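Local coordinates for malonyl CoA-acyl carrier protein transacylase (Synechocystis sp. PCC 6803 substr. Kazusa, PDB 4RR5), which catalyses transfer of the malonyl group from malonyl-CoA to holo-acyl carrier protein, releasing CoA, in the pathway of fatty acid biosynthesis, at residues S93-A97 against A98-D102; V249-G252 against E253-A256; G265-L268 against T269-K273; G285-D288 against D289-S292. One frame throughout, in Å; residues are numbered along the deposited sequence.

Interaction 1. Residues S93-A97 against A98-D102; sequences SALYA and AGVFD
Leu95 and Val100 meet where helix 90-97 ends in a Schellman motif, a standard way of terminating a helix on a glycine with positive phi, here Gly99. Two backbone hydrogen bonds reach back into the last turn: Val100 N to Leu95 O at 3.1 Å, and Gly99 N to Tyr96 O at 3.2 Å. Leu95 O also takes a weak bond from Ala98 N. A water extends the network, donating to Tyr96 O and to Phe101 O and so tying the helix end to the loop that follows.

Among the apolar contacts, Phe101 CG sits between its backbone N and carbonyl carbon (chi1 43°), which brings the ring back against the helix, its CE1 3.9 Å from Tyr96 CB. Farther out, Phe208 packs edge-to-face with Phe101, while Leu230 touches both Leu95 and Val100.

Polar ends look elsewhere: Tyr96 OH bonds to Asp72, and Asp102, the N-cap of helix 103-119, to Thr105. Helix 90-97 follows the probable nucleophile Ser88, whose side chain is about 11 Å from that of Ala94. Leu95 crosses its neighbours obliquely, CD2 lying 3.9 Å from Val100 CG2 and CB 3.5 Å from Phe101 CZ.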
loop_
_atom_site.group_PDB
_atom_site.type_symbol
_atom_site.label_atom_id
_atom_site.label_comp_id
_atom_site.label_asym_id
_atom_site.label_seq_id
_atom_site.Cartn_x
_atom_site.Cartn_y
_atom_site.Cartn_z
ATOM N N SER A 93 4.155 -6.089 1.087
ATOM C CA SER A 93 5.253 -5.913 2.014
ATOM C C SER A 93 4.865 -6.452 3.388
ATOM O O SER A 93 5.670 -7.106 4.058
ATOM C CB SER A 93 5.657 -4.440 2.110
ATOM O OG SER A 93 5.908 -3.880 0.828
ATOM N N ALA A 94 3.635 -6.171 3.810
ATOM C CA ALA A 94 3.150 -6.666 5.092
ATOM C C ALA A 94 3.130 -8.202 5.104
ATOM O O ALA A 94 3.582 -8.837 6.055
ATOM C CB ALA A 94 1.768 -6.101 5.387
ATOM N N LEU A 95 2.621 -8.790 4.030
ATOM C CA LEU A 95 2.573 -10.243 3.894
ATOM C C LEU A 95 3.966 -10.890 3.942
ATOM O O LEU A 95 4.143 -11.947 4.550
ATOM C CB LEU A 95 1.866 -10.617 2.596
ATOM C CG LEU A 95 0.355 -10.320 2.602
ATOM C CD1 LEU A 95 -0.273 -10.626 1.241
ATOM C CD2 LEU A 95 -0.363 -11.097 3.739
ATOM N N TYR A 96 4.951 -10.256 3.312
ATOM C CA TYR A 96 6.316 -10.762 3.350
ATOM C C TYR A 96 6.859 -10.639 4.757
ATOM O O TYR A 96 7.564 -11.517 5.240
ATOM C CB TYR A 96 7.247 -10.014 2.372
ATOM C CG TYR A 96 8.700 -10.157 2.783
ATOM C CD1 TYR A 96 9.400 -11.338 2.533
ATOM C CD2 TYR A 96 9.358 -9.139 3.474
ATOM C CE1 TYR A 96 10.718 -11.491 2.938
ATOM C CE2 TYR A 96 10.670 -9.289 3.879
ATOM C CZ TYR A 96 11.350 -10.461 3.602
ATOM O OH TYR A 96 12.663 -10.603 4.003
ATOM N N ALA A 97 6.534 -9.532 5.408
ATOM C CA ALA A 97 7.014 -9.292 6.749
ATOM C C ALA A 97 6.449 -10.316 7.716
ATOM O O ALA A 97 6.996 -10.509 8.801
ATOM C CB ALA A 97 6.653 -7.883 7.202
ATOM N N ALA A 98 5.356 -10.970 7.325
ATOM C CA ALA A 98 4.637 -11.871 8.225
ATOM C C ALA A 98 4.864 -13.326 7.862
ATOM O O ALA A 98 4.250 -14.211 8.453
ATOM C CB ALA A 98 3.165 -11.562 8.212
ATOM N N GLY A 99 5.735 -13.576 6.886
ATOM C CA GLY A 99 6.168 -14.928 6.582
ATOM C C GLY A 99 5.256 -15.692 5.649
ATOM O O GLY A 99 5.416 -16.902 5.444
ATOM N N VAL A 100 4.310 -14.977 5.054
ATOM C CA VAL A 100 3.284 -15.596 4.230
ATOM C C VAL A 100 3.881 -16.130 2.936
ATOM O O VAL A 100 3.502 -17.203 2.455
ATOM C CB VAL A 100 2.160 -14.593 3.947
ATOM C CG1 VAL A 100 1.196 -15.137 2.929
ATOM C CG2 VAL A 100 1.451 -14.242 5.253
ATOM N N PHE A 101 4.812 -15.365 2.374
ATOM C CA PHE A 101 5.655 -15.835 1.280
ATOM C C PHE A 101 7.023 -15.219 1.454
ATOM O O PHE A 101 7.165 -14.223 2.175
ATOM C CB PHE A 101 5.090 -15.479 -0.096
ATOM C CG PHE A 101 4.560 -14.080 -0.196
ATOM C CD1 PHE A 101 5.407 -12.989 -0.109
ATOM C CD2 PHE A 101 3.202 -13.855 -0.389
ATOM C CE1 PHE A 101 4.911 -11.692 -0.202
ATOM C CE2 PHE A 101 2.699 -12.566 -0.474
ATOM C CZ PHE A 101 3.562 -11.475 -0.388
ATOM N N ASP A 102 8.023 -15.798 0.790
ATOM C CA ASP A 102 9.383 -15.283 0.889
ATOM C C ASP A 102 9.573 -14.035 0.026
ATOM O O ASP A 102 8.703 -13.669 -0.782
ATOM C CB ASP A 102 10.407 -16.360 0.506
ATOM C CG ASP A 102 10.133 -16.991 -0.858
ATOM O OD1 ASP A 102 9.573 -16.325 -1.749
ATOM O OD2 ASP A 102 10.490 -18.169 -1.046
HETATM O O HOH W 1 8.570 -14.191 4.372
#

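Interaction 2. Residues V249-G252 against E253-A256; sequences VNLG and EIGA
Glu253 folds back along Val249 in the last turn of helix 244-254, a helix C-terminus that breaks at Gly255, the first residue with positive phi. Glu253 CG stands anti to the carbonyl carbon of the same residue (chi1 -66°), which carries the extended chain back along the helix beside Val249, the two side chains pointing the same way. The aliphatic part of the glutamate rests on the backbone, with CG 3.3 Å from Val249 O, and the carboxylate ends alongside the valine, OE1 3.8 Å from Val249 CG1. This is van der Waals contact on the exposed side of the helix. Glu253 N gives weak bonds to Val249 O and Asn250 O.

Leu251 holds the end of the helix through its carbonyl. Leu251 O accepts Ala256 N at 3.1 Å and takes weaker bonds from Ile254 N and Gly255 N, so that several donors of the unwinding turn converge on one oxygen. The Ala256 bond spans five residues and draws the chain in, leaving Ala256 CB 4.3 Å from Leu251 CB. On this buried side Tyr83 of strand 83-86 touches Leu251, Ile254 and Ala256, joining the helix end to an outermost strand of the parallel sheet.

Gly252, without a side chain, adds backbone contact, its CA 3.9 Å from Ala256 O. Just before Leu251, Asn250 ND2 bonds to the carbonyl of Pro221, while Asn250 O receives Ile254 N at 2.9 Å with an N-H...O angle of 141°.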
loop_
_atom_site.group_PDB
_atom_site.type_symbol
_atom_site.label_atom_id
_atom_site.label_comp_id
_atom_site.label_asym_id
_atom_site.label_seq_id
_atom_site.Cartn_x
_atom_site.Cartn_y
_atom_site.Cartn_z
ATOM N N VAL A 249 -8.325 2.057 13.208
ATOM C CA VAL A 249 -9.231 1.917 14.340
ATOM C C VAL A 249 -9.135 0.525 14.950
ATOM O O VAL A 249 -9.109 0.382 16.178
ATOM C CB VAL A 249 -10.694 2.184 13.937
ATOM C CG1 VAL A 249 -11.600 2.089 15.152
ATOM C CG2 VAL A 249 -10.831 3.543 13.272
ATOM N N ASN A 250 -9.082 -0.495 14.091
ATOM C CA ASN A 250 -8.959 -1.884 14.541
ATOM C C ASN A 250 -7.680 -2.114 15.313
ATOM O O ASN A 250 -7.650 -2.874 16.281
ATOM C CB ASN A 250 -9.007 -2.842 13.363
ATOM C CG ASN A 250 -10.387 -2.944 12.758
ATOM O OD1 ASN A 250 -11.264 -2.127 13.047
ATOM N ND2 ASN A 250 -10.591 -3.944 11.909
ATOM N N LEU A 251 -6.622 -1.455 14.854
ATOM C CA LEU A 251 -5.321 -1.534 15.488
ATOM C C LEU A 251 -5.408 -0.991 16.893
ATOM O O LEU A 251 -5.160 -1.715 17.858
ATOM C CB LEU A 251 -4.282 -0.757 14.689
ATOM C CG LEU A 251 -3.763 -1.427 13.420
ATOM C CD1 LEU A 251 -2.689 -0.554 12.785
ATOM C CD2 LEU A 251 -3.235 -2.813 13.748
ATOM N N GLY A 252 -5.778 0.285 16.993
ATOM C CA GLY A 252 -5.899 0.974 18.266
ATOM C C GLY A 252 -6.754 0.241 19.284
ATOM O O GLY A 252 -6.543 0.376 20.491
ATOM N N GLU A 253 -7.696 -0.566 18.807
ATOM C CA GLU A 253 -8.649 -1.213 19.699
ATOM C C GLU A 253 -8.352 -2.685 19.991
ATOM O O GLU A 253 -8.822 -3.223 20.994
ATOM C CB GLU A 253 -10.062 -1.063 19.130
ATOM C CG GLU A 253 -10.525 0.395 19.119
ATOM C CD GLU A 253 -12.015 0.552 18.894
ATOM O OE1 GLU A 253 -12.577 -0.158 18.027
ATOM O OE2 GLU A 253 -12.627 1.385 19.598
ATOM N N ILE A 254 -7.579 -3.351 19.144
ATOM C CA ILE A 254 -7.215 -4.725 19.479
ATOM C C ILE A 254 -5.993 -4.750 20.399
ATOM O O ILE A 254 -5.581 -5.820 20.854
ATOM C CB ILE A 254 -6.923 -5.600 18.233
ATOM C CG1 ILE A 254 -5.780 -5.006 17.398
ATOM C CG2 ILE A 254 -8.178 -5.797 17.413
ATOM C CD1 ILE A 254 -5.333 -5.895 16.252
ATOM N N GLY A 255 -5.412 -3.579 20.661
ATOM C CA GLY A 255 -4.309 -3.487 21.603
ATOM C C GLY A 255 -3.137 -2.576 21.266
ATOM O O GLY A 255 -2.425 -2.124 22.162
ATOM N N ALA A 256 -2.924 -2.305 19.983
ATOM C CA ALA A 256 -1.708 -1.632 19.537
ATOM C C ALA A 256 -1.542 -0.234 20.125
ATOM O O ALA A 256 -2.437 0.598 20.047
ATOM C CB ALA A 256 -1.682 -1.566 18.023
#

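Interaction 3. Residues G265-L268 against T269-K273; sequences GKVL and TGLCK
Lys266 O accepts Gly270 N at 2.9 Å, and the i-to-i+4 pattern runs on through Leu271 N to Val267 O and Cys272 N to Leu268 O, building helix 267-273 from its N-cap, Lys266. This short helix is the crossover of a beta-alpha-beta unit between strands 258-262 and 280-284 of the parallel sheet.

Thr269 turns its hydroxyl back toward the start of the helix. OG1 lies between the backbone N and the carbonyl carbon (chi1 51°), which brings it 3.2 Å from Lys266 O and 4.0 Å from Lys266 CB; its hydrogen bond, however, is with Asn283 ND2 on strand 280-284. Glu261 secures the first turn from strand 258-262, its two carboxylate oxygens bonding to Leu268 N and Thr269 N, while Tyr259 OH bonds to Leu268 O.

The leucines line another side of the helix. Trp244 touches both Leu268 and Leu271. Leu268 also packs on His87, and the side chain of Leu268 is about 9 Å from that of Ser88, the probable nucleophile. Leu271 leans on the preceding turn through its branch point: CG lies 3.2 Å from Val267 O, and CD1 reaches 4.2 Å from Leu268 CD2 and 4.4 Å from Val267 CG1.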
loop_
_atom_site.group_PDB
_atom_site.type_symbol
_atom_site.label_atom_id
_atom_site.label_comp_id
_atom_site.label_asym_id
_atom_site.label_seq_id
_atom_site.Cartn_x
_atom_site.Cartn_y
_atom_site.Cartn_z
ATOM N N GLY A 265 8.233 8.478 2.975
ATOM C CA GLY A 265 7.083 9.328 3.229
ATOM C C GLY A 265 6.489 9.303 4.627
ATOM O O GLY A 265 6.892 8.517 5.491
ATOM N N LYS A 266 5.519 10.184 4.846
ATOM C CA LYS A 266 4.818 10.270 6.124
ATOM C C LYS A 266 3.302 10.116 5.955
ATOM O O LYS A 266 2.530 10.566 6.803
ATOM C CB LYS A 266 5.136 11.601 6.811
ATOM C CG LYS A 266 6.546 11.696 7.383
ATOM C CD LYS A 266 6.703 12.911 8.288
ATOM C CE LYS A 266 8.178 13.319 8.480
ATOM N NZ LYS A 266 9.008 12.313 9.239
ATOM N N VAL A 267 2.877 9.476 4.867
ATOM C CA VAL A 267 1.458 9.407 4.519
ATOM C C VAL A 267 0.595 8.624 5.524
ATOM O O VAL A 267 -0.498 9.055 5.886
ATOM C CB VAL A 267 1.252 8.772 3.127
ATOM C CG1 VAL A 267 -0.240 8.724 2.788
ATOM C CG2 VAL A 267 2.029 9.532 2.059
ATOM N N LEU A 268 1.087 7.480 5.978
ATOM C CA LEU A 268 0.270 6.592 6.786
ATOM C C LEU A 268 0.258 7.011 8.251
ATOM O O LEU A 268 -0.683 6.697 8.985
ATOM C CB LEU A 268 0.750 5.142 6.652
ATOM C CG LEU A 268 0.637 4.433 5.294
ATOM C CD1 LEU A 268 0.933 2.968 5.508
ATOM C CD2 LEU A 268 -0.732 4.603 4.643
ATOM N N THR A 269 1.301 7.710 8.688
ATOM C CA THR A 269 1.288 8.292 10.032
ATOM C C THR A 269 0.507 9.607 10.006
ATOM O O THR A 269 -0.153 9.959 10.978
ATOM C CB THR A 269 2.703 8.560 10.583
ATOM O OG1 THR A 269 3.454 9.302 9.618
ATOM C CG2 THR A 269 3.421 7.262 10.926
ATOM N N GLY A 270 0.605 10.330 8.892
ATOM C CA GLY A 270 -0.212 11.510 8.664
ATOM C C GLY A 270 -1.689 11.169 8.791
ATOM O O GLY A 270 -2.438 11.858 9.495
ATOM N N LEU A 271 -2.106 10.095 8.122
ATOM C CA LEU A 271 -3.473 9.601 8.235
ATOM C C LEU A 271 -3.788 9.240 9.681
ATOM O O LEU A 271 -4.826 9.628 10.209
ATOM C CB LEU A 271 -3.695 8.389 7.322
ATOM C CG LEU A 271 -3.728 8.707 5.827
ATOM C CD1 LEU A 271 -3.806 7.453 5.002
ATOM C CD2 LEU A 271 -4.900 9.604 5.527
ATOM N N CYS A 272 -2.884 8.511 10.324
ATOM C CA CYS A 272 -3.119 8.069 11.695
ATOM C C CYS A 272 -3.294 9.218 12.693
ATOM O O CYS A 272 -3.990 9.071 13.706
ATOM C CB CYS A 272 -1.985 7.175 12.173
ATOM S SG CYS A 272 -2.501 6.136 13.555
ATOM N N LYS A 273 -2.658 10.349 12.404
ATOM C CA LYS A 273 -2.769 11.526 13.252
ATOM C C LYS A 273 -4.232 11.868 13.462
ATOM O O LYS A 273 -4.727 11.896 14.589
ATOM C CB LYS A 273 -2.032 12.715 12.635
ATOM C CG LYS A 273 -0.531 12.708 12.872
ATOM C CD LYS A 273 0.090 14.026 12.430
ATOM C CE LYS A 273 1.611 13.992 12.575
ATOM N NZ LYS A 273 2.197 15.332 12.334
#

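Interaction 4. Residues G285-D288 against D289-S292; sequences GQLD and DLNS
Asp289 reaches back from the first turn of its helix to Gly285 and Gln286, the two residues just before helix 287-291. Its CB lies 3.2 Å from Gln286 O. With chi1 at -54°, CG lies beside the backbone N and is carried toward the helix start, coming 3.8 Å from Gln286 N. Of the two carboxylate oxygens, it is OD2 that receives two N-H groups. Gly285 N donates to OD2 at 2.9 Å in a nearly straight bond of 165°, arriving on the anti side and 22° out of the carboxylate plane; Gln286 N adds a weak, bent bond. The same oxygen also lies beside Gln286 CB, 3.6 Å away.

With Gln286 as N-cap, the weak bond from its backbone N makes this the Asp289 half of a capping box at the start of helix 287-291, which follows strand 280-284 of the parallel sheet. A negative group here would be expected to interact favourably with the helix dipole. Leu290 N bonds to Gln286 O, and Asp20 receives Leu287 N.

Leu287 and Leu290 meet through their CD1 atoms on the inner side, where Leu290 packs on Leu70, Leu73 and Leu74 of helix 56-76. At the far end Ser292 OG donates to Asp288 O at 3.1 Å, in the plane of that carbonyl.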
loop_
_atom_site.group_PDB
_atom_site.type_symbol
_atom_site.label_atom_id
_atom_site.label_comp_id
_atom_site.label_asym_id
_atom_site.label_seq_id
_atom_site.Cartn_x
_atom_site.Cartn_y
_atom_site.Cartn_z
ATOM N N GLY A 285 12.023 5.005 7.269
ATOM C CA GLY A 285 12.237 4.886 5.839
ATOM C C GLY A 285 13.637 5.291 5.414
ATOM O O GLY A 285 13.951 5.356 4.222
ATOM N N GLN A 286 14.478 5.585 6.395
ATOM C CA GLN A 286 15.877 5.933 6.145
ATOM C C GLN A 286 16.743 5.332 7.210
ATOM O O GLN A 286 16.292 5.116 8.339
ATOM C CB GLN A 286 16.103 7.445 6.124
ATOM C CG GLN A 286 15.609 8.123 4.892
ATOM C CD GLN A 286 15.688 9.619 5.012
ATOM O OE1 GLN A 286 15.883 10.148 6.109
ATOM N NE2 GLN A 286 15.556 10.318 3.880
ATOM N N LEU A 287 17.996 5.084 6.843
ATOM C CA LEU A 287 19.018 4.635 7.775
ATOM C C LEU A 287 19.051 5.508 9.043
ATOM O O LEU A 287 19.162 4.994 10.158
ATOM C CB LEU A 287 20.383 4.632 7.078
ATOM C CG LEU A 287 21.387 3.643 7.655
ATOM C CD1 LEU A 287 20.738 2.255 7.739
ATOM C CD2 LEU A 287 22.637 3.613 6.800
ATOM N N ASP A 288 18.918 6.823 8.871
ATOM C CA ASP A 288 18.925 7.736 10.013
ATOM C C ASP A 288 17.814 7.430 11.016
ATOM O O ASP A 288 18.016 7.559 12.226
ATOM C CB ASP A 288 18.812 9.187 9.541
ATOM C CG ASP A 288 19.458 10.166 10.515
ATOM O OD1 ASP A 288 19.438 9.902 11.748
ATOM O OD2 ASP A 288 20.004 11.188 10.042
ATOM N N ASP A 289 16.650 7.024 10.512
ATOM C CA ASP A 289 15.545 6.600 11.365
ATOM C C ASP A 289 15.924 5.347 12.129
ATOM O O ASP A 289 15.649 5.224 13.318
ATOM C CB ASP A 289 14.277 6.316 10.544
ATOM C CG ASP A 289 13.875 7.473 9.669
ATOM O OD1 ASP A 289 13.959 8.618 10.144
ATOM O OD2 ASP A 289 13.478 7.237 8.509
ATOM N N LEU A 290 16.527 4.398 11.425
ATOM C CA LEU A 290 16.856 3.110 12.019
ATOM C C LEU A 290 17.820 3.276 13.181
ATOM O O LEU A 290 17.733 2.574 14.197
ATOM C CB LEU A 290 17.467 2.180 10.972
ATOM C CG LEU A 290 16.514 1.451 10.029
ATOM C CD1 LEU A 290 17.284 0.889 8.836
ATOM C CD2 LEU A 290 15.773 0.349 10.785
ATOM N N ASN A 291 18.744 4.218 13.014
ATOM C CA ASN A 291 19.844 4.378 13.948
ATOM C C ASN A 291 19.421 4.980 15.285
ATOM O O ASN A 291 20.109 4.802 16.286
ATOM C CB ASN A 291 20.941 5.222 13.297
ATOM C CG ASN A 291 21.566 4.527 12.106
ATOM O OD1 ASN A 291 21.438 3.305 11.954
ATOM N ND2 ASN A 291 22.260 5.296 11.261
ATOM N N SER A 292 18.278 5.669 15.292
ATOM C CA SER A 292 17.731 6.290 16.496
ATOM C C SER A 292 16.922 5.293 17.291
ATOM O O SER A 292 16.273 5.647 18.270
ATOM C CB SER A 292 16.855 7.478 16.136
ATOM O OG SER A 292 17.473 8.274 15.143
#

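In the fold
The contacts come in series along the chain, interaction 1 well before interactions 2, 3 and 4, and none touches another. Each is local and sets the start or end of a helix. Interactions 1 and 2 finish helices 90-97 and 244-254; interactions 3 and 4 begin helices 267-273 and 287-291, on either side of strand 280-284 in sequence. In the parallel sheet, interaction 1 touches strand 3-7, interaction 2 strand 83-86, and interaction 3 strands 258-262 and 280-284. The centres of interactions 2 and 3 are 16 Å apart, those of 2 and 4 26 Å. Interactions 1 and 3 lie near the probable active-site serine, while interactions 2 and 4 mark more peripheral parts.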